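Local coordinates for epimerase domain-containing protein (Bacillus cereus HuA2-4, PDB 6ZLK) that interconverts UDP-glucuronic acid and UDP-galacturonic acid by epimerisation at C4 of the sugar, using bound NAD as cofactor, at residues A[77-82]-A[120-125]; A[208-213]-A[249-254]. All coordinates share one frame; numbering follows the deposited sequence.

Interaction 1 of 2, residues A[77-82]-A[120-125]. With NAD (nicotinamide-adenine-dinucleotide), chain E.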
loop_
_atom_site.group_PDB
_atom_site.type_symbol
_atom_site.label_atom_id
_atom_site.label_comp_id
_atom_site.label_asym_id
_atom_site.label_seq_id
_atom_site.Cartn_x
_atom_site.Cartn_y
_atom_site.Cartn_z
ATOM N N VAL A 77 4.498 16.664 18.828
ATOM C CA VAL A 77 5.195 15.557 18.154
ATOM C C VAL A 77 4.290 14.338 18.252
ATOM O O VAL A 77 3.751 14.042 19.350
ATOM C CB VAL A 77 6.568 15.259 18.780
ATOM C CG1 VAL A 77 7.200 14.032 18.179
ATOM C CG2 VAL A 77 7.473 16.479 18.635
ATOM N N VAL A 78 4.140 13.648 17.155
ATOM C CA VAL A 78 3.480 12.316 17.125
ATOM C C VAL A 78 4.498 11.252 16.827
ATOM O O VAL A 78 5.292 11.416 15.918
ATOM C CB VAL A 78 2.352 12.229 16.091
ATOM C CG1 VAL A 78 1.781 10.801 16.075
ATOM C CG2 VAL A 78 1.295 13.290 16.357
ATOM N N TYR A 79 4.594 10.261 17.703
ATOM C CA TYR A 79 5.254 8.982 17.415
ATOM C C TYR A 79 4.176 7.971 17.088
ATOM O O TYR A 79 3.382 7.587 17.968
ATOM C CB TYR A 79 6.072 8.489 18.587
ATOM C CG TYR A 79 7.421 9.110 18.733
ATOM C CD1 TYR A 79 8.489 8.733 17.923
ATOM C CD2 TYR A 79 7.689 9.979 19.770
ATOM C CE1 TYR A 79 9.744 9.272 18.135
ATOM C CE2 TYR A 79 8.932 10.509 20.005
ATOM C CZ TYR A 79 9.986 10.143 19.183
ATOM O OH TYR A 79 11.230 10.637 19.461
ATOM N N HIS A 80 4.121 7.556 15.834
ATOM C CA HIS A 80 3.036 6.673 15.377
ATOM C C HIS A 80 3.548 5.236 15.308
ATOM O O HIS A 80 4.162 4.804 14.321
ATOM C CB HIS A 80 2.426 7.207 14.084
ATOM C CG HIS A 80 1.431 6.259 13.577
ATOM N ND1 HIS A 80 0.542 5.607 14.419
ATOM C CD2 HIS A 80 1.100 5.930 12.304
ATOM C CE1 HIS A 80 -0.237 4.840 13.666
ATOM N NE2 HIS A 80 0.064 5.048 12.331
ATOM N N LEU A 81 3.354 4.474 16.379
ATOM C CA LEU A 81 3.778 3.073 16.453
ATOM C C LEU A 81 2.592 2.108 16.363
ATOM O O LEU A 81 2.828 0.891 16.188
ATOM C CB LEU A 81 4.551 2.793 17.734
ATOM C CG LEU A 81 6.007 3.268 17.725
ATOM C CD1 LEU A 81 6.155 4.757 17.846
ATOM C CD2 LEU A 81 6.806 2.597 18.836
ATOM N N ALA A 82 1.365 2.582 16.531
ATOM C CA ALA A 82 0.201 1.658 16.521
ATOM C C ALA A 82 0.151 0.920 15.192
ATOM O O ALA A 82 0.330 1.579 14.136
ATOM C CB ALA A 82 -1.084 2.372 16.740
ATOM N N LYS A 120 6.862 17.448 14.340
ATOM C CA LYS A 120 7.288 16.217 13.649
ATOM C C LYS A 120 6.192 15.194 13.810
ATOM O O LYS A 120 5.557 15.136 14.897
ATOM C CB LYS A 120 8.572 15.572 14.196
ATOM C CG LYS A 120 9.830 16.334 13.874
ATOM C CD LYS A 120 11.072 15.753 14.456
ATOM C CE LYS A 120 12.290 16.398 13.844
ATOM N NZ LYS A 120 13.432 16.336 14.775
ATOM N N PHE A 121 5.982 14.454 12.737
ATOM C CA PHE A 121 5.129 13.258 12.710
ATOM C C PHE A 121 6.037 12.102 12.409
ATOM O O PHE A 121 6.484 11.948 11.260
ATOM C CB PHE A 121 4.012 13.384 11.684
ATOM C CG PHE A 121 3.064 12.222 11.686
ATOM C CD1 PHE A 121 3.352 11.024 11.071
ATOM C CD2 PHE A 121 1.814 12.372 12.246
ATOM C CE1 PHE A 121 2.444 9.969 11.083
ATOM C CE2 PHE A 121 0.881 11.357 12.206
ATOM C CZ PHE A 121 1.211 10.131 11.673
ATOM N N ILE A 122 6.436 11.368 13.454
ATOM C CA ILE A 122 7.471 10.331 13.373
ATOM C C ILE A 122 6.768 8.992 13.216
ATOM O O ILE A 122 6.211 8.492 14.186
ATOM C CB ILE A 122 8.447 10.379 14.537
ATOM C CG1 ILE A 122 9.062 11.767 14.703
ATOM C CG2 ILE A 122 9.528 9.335 14.366
ATOM C CD1 ILE A 122 9.885 11.962 15.947
ATOM N N HIS A 123 6.780 8.490 12.007
ATOM C CA HIS A 123 6.051 7.272 11.582
ATOM C C HIS A 123 6.968 6.082 11.657
ATOM O O HIS A 123 8.013 6.068 10.983
ATOM C CB HIS A 123 5.469 7.491 10.186
ATOM C CG HIS A 123 4.764 6.295 9.682
ATOM N ND1 HIS A 123 3.424 6.117 9.912
ATOM C CD2 HIS A 123 5.189 5.230 8.966
ATOM C CE1 HIS A 123 3.064 4.954 9.380
ATOM N NE2 HIS A 123 4.127 4.383 8.783
ATOM N N ILE A 124 6.613 5.062 12.410
ATOM C CA ILE A 124 7.449 3.875 12.557
ATOM C C ILE A 124 7.033 2.817 11.538
ATOM O O ILE A 124 5.852 2.460 11.465
ATOM C CB ILE A 124 7.408 3.359 13.996
ATOM C CG1 ILE A 124 8.427 4.121 14.865
ATOM C CG2 ILE A 124 7.706 1.885 13.987
ATOM C CD1 ILE A 124 8.380 5.571 14.780
ATOM N N SER A 125 7.967 2.466 10.684
ATOM C CA SER A 125 7.787 1.417 9.669
ATOM C C SER A 125 8.754 0.259 9.932
ATOM O O SER A 125 9.350 0.138 11.039
ATOM C CB SER A 125 7.914 2.042 8.302
ATOM O OG SER A 125 7.587 1.089 7.310
HETATM P PA NAD E . 2.946 -4.216 19.540
HETATM O O1A NAD E . 1.883 -5.060 18.951
HETATM O O2A NAD E . 3.626 -4.647 20.805
HETATM O O5B NAD E . 2.529 -2.707 19.697
HETATM C C5B NAD E . 1.601 -2.029 18.825
HETATM C C4B NAD E . 0.446 -1.501 19.640
HETATM O O4B NAD E . -0.463 -0.827 18.742
HETATM C C3B NAD E . -0.360 -2.561 20.371
HETATM O O3B NAD E . -0.200 -2.521 21.783
HETATM C C2B NAD E . -1.786 -2.350 19.848
HETATM O O2B NAD E . -2.816 -2.514 20.806
HETATM C C1B NAD E . -1.738 -0.902 19.349
HETATM N N9A NAD E . -2.702 -0.595 18.307
HETATM C C8A NAD E . -2.881 -1.241 17.112
HETATM N N7A NAD E . -3.836 -0.731 16.380
HETATM C C5A NAD E . -4.369 0.268 17.193
HETATM C C6A NAD E . -5.437 1.163 17.035
HETATM N N6A NAD E . -6.277 1.165 15.976
HETATM N N1A NAD E . -5.656 2.068 18.018
HETATM C C2A NAD E . -4.851 2.058 19.104
HETATM N N3A NAD E . -3.844 1.220 19.393
HETATM C C4A NAD E . -3.643 0.372 18.388
HETATM O O3 NAD E . 4.049 -4.143 18.375
HETATM P PN NAD E . 5.593 -3.607 18.446
HETATM O O1N NAD E . 6.448 -4.774 18.274
HETATM O O2N NAD E . 5.711 -2.718 19.584
HETATM O O5D NAD E . 5.636 -2.733 17.133
HETATM C C5D NAD E . 5.482 -1.367 17.248
HETATM C C4D NAD E . 5.665 -0.776 15.879
HETATM O O4D NAD E . 6.990 -1.053 15.394
HETATM C C3D NAD E . 4.688 -1.294 14.813
HETATM O O3D NAD E . 4.292 -0.209 13.955
HETATM C C2D NAD E . 5.527 -2.266 13.987
HETATM O O2D NAD E . 4.986 -2.454 12.676
HETATM C C1D NAD E . 6.884 -1.580 14.112
HETATM N N1N NAD E . 8.016 -2.488 14.008
HETATM C C2N NAD E . 8.281 -3.394 14.992
HETATM C C3N NAD E . 9.337 -4.226 14.866
HETATM C C7N NAD E . 9.620 -5.281 15.877
HETATM O O7N NAD E . 10.609 -5.963 15.672
HETATM N N7N NAD E . 8.838 -5.379 16.962
HETATM C C4N NAD E . 10.217 -4.074 13.779
HETATM C C5N NAD E . 9.849 -3.252 12.717
HETATM C C6N NAD E . 8.777 -2.431 12.878
HETATM O O HOH W 1 3.095 2.679 12.943
#
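Val78 and Phe121 lie on neighbouring parallel strands of the NAD-binding Rossmann sheet, joined through helix 96-113 as a beta-alpha-beta unit. Four backbone bonds alternate between the strands, the shortest from Ile122 N to Val78 O at 2.7 Å. On the face turned toward helices 11-21 and 218-230, the Tyr79 ring lies beside Ile122, whose CD1 sits 3.5 Å from Tyr79 CE1; the phenol OH bonds to the carbonyl of Thr225. The other face packs on helix 96-113. There His80 and His123 both project with CG anti to the backbone N (chi1 175° and 178°), which brings the imidazoles rim to rim, with His80 CD2 3.3 Å from His123 ND1. Thr6 and Thr106 bind the two nitrogens of His80 and so fix how its ring is turned. At the C-terminal strand ends, O3D of the nicotinamide ribose of NAD donates to Leu81 O (2.9 Å), while Ile124 CG2 approaches O4D of that ribose, 3.3 Å away. A water within bonding reach of His80 O (2.7 Å), Ile124 O and NAD O3D cannot donate to all three at once. Dinucleotide binding at the carboxyl edge of a parallel sheet is the hallmark of the Rossmann fold.

Interaction 2 of 2, residues A[208-213]-A[249-254]; sequences DGTQTR and SILDII. With UGA (uridine-5'-diphosphate-glucuronic acid), chain F.
The amide of Gln211 serves the uridine ribose, on a side chain that runs across that of Ile250, with Gln211 CG 4.1 Å from Ile250 CG1. A bend at chi2 (-94°) carries the amide toward the sugar. Its NE2 donates to O2D of the UDP-sugar at 3.2 Å and weakly to O3D, and the carbonyl of Phe206 takes a bond from the same nitrogen. The guanidinium of Arg213, whose side chain points at the ligand, has ribose O3D 3.2 Å above one face, displaced from the centre of the group, while the phosphate oxygen O1B lies in plane at its edge and accepts from Arg213 NE at 3.2 Å. Arg213 NH1 binds the carbonyls of Thr212 and Pro277. Ile250 brings CD1 to within 3.3 Å of O4D of the ribose, an apolar wall beside the ring oxygen.

Behind these side chains, the turn at 208-211 meets the first turn of helix 250-261. Leu251 N donates to Gly209 O at 3.0 Å, and Ile250 N to Gln211 O at 3.2 Å, the latter nearly along the C=O axis. Thr212 and Ser249 form an antiparallel non-hydrogen-bonded pair, CA atoms 4.0 Å apart. Ser249 is the N-cap: its OG accepts from Asp252 N, and Asp252 OD2 accepts from Ser249 N in an almost straight bond (178°), completing a capping box.

Loop carbonyls thus take up N-H groups of the helix start, coupling the helix to a loop and strand start whose Gln211 and Arg213 give donors to ribose and phosphate; the arginine's charge would be expected to help hold the anionic diphosphate.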
loop_
_atom_site.group_PDB
_atom_site.type_symbol
_atom_site.label_atom_id
_atom_site.label_comp_id
_atom_site.label_asym_id
_atom_site.label_seq_id
_atom_site.Cartn_x
_atom_site.Cartn_y
_atom_site.Cartn_z
ATOM N N ASP A 208 15.529 -23.710 7.869
ATOM C CA ASP A 208 16.748 -24.413 8.356
ATOM C C ASP A 208 17.473 -23.565 9.421
ATOM O O ASP A 208 18.430 -24.035 9.998
ATOM C CB ASP A 208 17.693 -24.774 7.225
ATOM C CG ASP A 208 18.210 -23.595 6.436
ATOM O OD1 ASP A 208 18.086 -22.452 6.909
ATOM O OD2 ASP A 208 18.702 -23.833 5.308
ATOM N N GLY A 209 16.939 -22.405 9.808
ATOM C CA GLY A 209 17.595 -21.611 10.850
ATOM C C GLY A 209 18.758 -20.791 10.354
ATOM O O GLY A 209 19.384 -20.031 11.153
ATOM N N THR A 210 19.115 -20.894 9.067
ATOM C CA THR A 210 20.278 -20.132 8.550
ATOM C C THR A 210 19.859 -18.719 8.106
ATOM O O THR A 210 20.779 -17.954 7.789
ATOM C CB THR A 210 20.969 -20.849 7.379
ATOM O OG1 THR A 210 20.066 -20.875 6.280
ATOM C CG2 THR A 210 21.410 -22.244 7.786
ATOM N N GLN A 211 18.570 -18.423 8.120
ATOM C CA GLN A 211 18.045 -17.066 7.845
ATOM C C GLN A 211 18.704 -16.100 8.840
ATOM O O GLN A 211 18.986 -16.491 9.968
ATOM C CB GLN A 211 16.536 -16.937 7.892
ATOM C CG GLN A 211 15.927 -17.333 9.226
ATOM C CD GLN A 211 15.447 -18.757 9.326
ATOM O OE1 GLN A 211 16.127 -19.707 8.905
ATOM N NE2 GLN A 211 14.237 -18.904 9.859
ATOM N N THR A 212 18.987 -14.885 8.391
ATOM C CA THR A 212 19.693 -13.886 9.234
ATOM C C THR A 212 18.807 -12.661 9.330
ATOM O O THR A 212 17.986 -12.362 8.439
ATOM C CB THR A 212 21.085 -13.522 8.710
ATOM O OG1 THR A 212 20.975 -12.913 7.421
ATOM C CG2 THR A 212 21.972 -14.730 8.606
ATOM N N ARG A 213 19.002 -11.962 10.415
ATOM C CA ARG A 213 18.347 -10.678 10.621
ATOM C C ARG A 213 19.349 -9.694 11.222
ATOM O O ARG A 213 20.295 -10.084 11.942
ATOM C CB ARG A 213 17.184 -10.758 11.624
ATOM C CG ARG A 213 16.018 -11.632 11.203
ATOM C CD ARG A 213 15.289 -11.011 10.027
ATOM N NE ARG A 213 14.110 -11.786 9.583
ATOM C CZ ARG A 213 14.085 -12.642 8.555
ATOM N NH1 ARG A 213 15.186 -12.936 7.882
ATOM N NH2 ARG A 213 12.924 -13.172 8.159
ATOM N N SER A 249 22.318 -15.387 12.369
ATOM C CA SER A 249 21.291 -16.385 11.981
ATOM C C SER A 249 20.497 -16.819 13.226
ATOM O O SER A 249 20.980 -16.672 14.352
ATOM C CB SER A 249 21.898 -17.548 11.271
ATOM O OG SER A 249 22.680 -18.329 12.175
ATOM N N ILE A 250 19.399 -17.542 13.004
ATOM C CA ILE A 250 18.649 -18.136 14.107
ATOM C C ILE A 250 19.492 -19.234 14.745
ATOM O O ILE A 250 19.491 -19.344 16.005
ATOM C CB ILE A 250 17.283 -18.609 13.619
ATOM C CG1 ILE A 250 16.424 -17.393 13.302
ATOM C CG2 ILE A 250 16.655 -19.567 14.591
ATOM C CD1 ILE A 250 15.992 -16.622 14.532
ATOM N N LEU A 251 20.268 -19.972 13.970
ATOM C CA LEU A 251 21.145 -21.004 14.566
ATOM C C LEU A 251 22.212 -20.338 15.435
ATOM O O LEU A 251 22.556 -20.914 16.504
ATOM C CB LEU A 251 21.777 -21.829 13.460
ATOM C CG LEU A 251 20.813 -22.744 12.712
ATOM C CD1 LEU A 251 21.557 -23.408 11.573
ATOM C CD2 LEU A 251 20.148 -23.752 13.611
ATOM N N ASP A 252 22.749 -19.207 15.009
ATOM C CA ASP A 252 23.794 -18.479 15.771
ATOM C C ASP A 252 23.186 -18.066 17.113
ATOM O O ASP A 252 23.866 -18.228 18.134
ATOM C CB ASP A 252 24.255 -17.201 15.060
ATOM C CG ASP A 252 25.050 -17.346 13.783
ATOM O OD1 ASP A 252 25.653 -18.437 13.634
ATOM O OD2 ASP A 252 25.014 -16.354 12.925
ATOM N N ILE A 253 21.967 -17.527 17.097
ATOM C CA ILE A 253 21.255 -17.036 18.299
ATOM C C ILE A 253 21.076 -18.212 19.253
ATOM O O ILE A 253 21.310 -18.052 20.484
ATOM C CB ILE A 253 19.924 -16.375 17.893
ATOM C CG1 ILE A 253 20.137 -15.092 17.088
ATOM C CG2 ILE A 253 19.053 -16.123 19.113
ATOM C CD1 ILE A 253 20.819 -13.995 17.793
ATOM N N ILE A 254 20.571 -19.345 18.728
ATOM C CA ILE A 254 20.331 -20.523 19.580
ATOM C C ILE A 254 21.658 -20.883 20.260
ATOM O O ILE A 254 21.602 -21.158 21.469
ATOM C CB ILE A 254 19.723 -21.675 18.783
ATOM C CG1 ILE A 254 18.301 -21.329 18.360
ATOM C CG2 ILE A 254 19.777 -22.953 19.606
ATOM C CD1 ILE A 254 17.683 -22.299 17.391
HETATM C "C1'" UGA F . 9.978 -8.640 13.286
HETATM C "C2'" UGA F . 8.654 -8.156 13.858
HETATM O "O2'" UGA F . 7.877 -9.305 14.175
HETATM C "C3'" UGA F . 7.885 -7.286 12.892
HETATM O "O3'" UGA F . 6.806 -6.694 13.619
HETATM C "C4'" UGA F . 8.757 -6.209 12.270
HETATM O "O4'" UGA F . 8.007 -5.549 11.242
HETATM C "C5'" UGA F . 10.030 -6.838 11.680
HETATM O "O5'" UGA F . 10.708 -7.579 12.697
HETATM C "C6'" UGA F . 11.054 -5.871 11.061
HETATM O "O'P" UGA F . 10.681 -4.905 10.434
HETATM O "O'Q" UGA F . 12.226 -6.115 11.155
HETATM P PB UGA F . 10.776 -10.819 12.055
HETATM O O1B UGA F . 12.044 -10.332 11.495
HETATM O O2B UGA F . 9.966 -11.853 11.359
HETATM O O3B UGA F . 9.687 -9.688 12.385
HETATM O O3A UGA F . 11.105 -11.276 13.548
HETATM P PA UGA F . 10.976 -12.609 14.418
HETATM O O1A UGA F . 9.550 -12.905 14.585
HETATM O O2A UGA F . 11.841 -12.420 15.595
HETATM O O5D UGA F . 11.612 -13.721 13.440
HETATM C C5D UGA F . 12.969 -13.719 13.040
HETATM C C4D UGA F . 13.259 -15.030 12.374
HETATM O O4D UGA F . 12.985 -16.128 13.279
HETATM C C3D UGA F . 12.433 -15.308 11.114
HETATM O O3D UGA F . 13.398 -15.676 10.126
HETATM C C2D UGA F . 11.506 -16.465 11.498
HETATM O O2D UGA F . 11.462 -17.437 10.466
HETATM C C1D UGA F . 12.259 -17.150 12.631
HETATM N N1 UGA F . 11.404 -17.805 13.632
HETATM C C6 UGA F . 10.413 -17.124 14.284
HETATM C C2 UGA F . 11.756 -19.102 13.978
HETATM O O2 UGA F . 12.627 -19.745 13.404
HETATM N N3 UGA F . 11.042 -19.617 15.012
HETATM C C4 UGA F . 10.033 -19.000 15.713
HETATM O O4 UGA F . 9.468 -19.637 16.598
HETATM C C5 UGA F . 9.709 -17.665 15.283
#

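How the interactions relate
Interaction 1 comes first in the chain and is complete before residue 208; the centres of the two contacts lie 30 Å apart with the middle of the chain between them, and their nearest atoms are about 13 Å apart. Both reach the same mixed sheet: strands 77-80 and 120-126 are adjacent in it, strand 171-180 follows 120-126, and strand 212-217 pairs with 171-180 and, antiparallel, with the short strand 248-249. The first contact borders NAD, the second the uridine ribose and diphosphate of the UDP-sugar, so the two ligands lie between them. Tyr149 hydrogen-bonds both ligands, consistent with a shared active site where the sugar meets the nicotinamide, as in other NAD-dependent epimerases of this family.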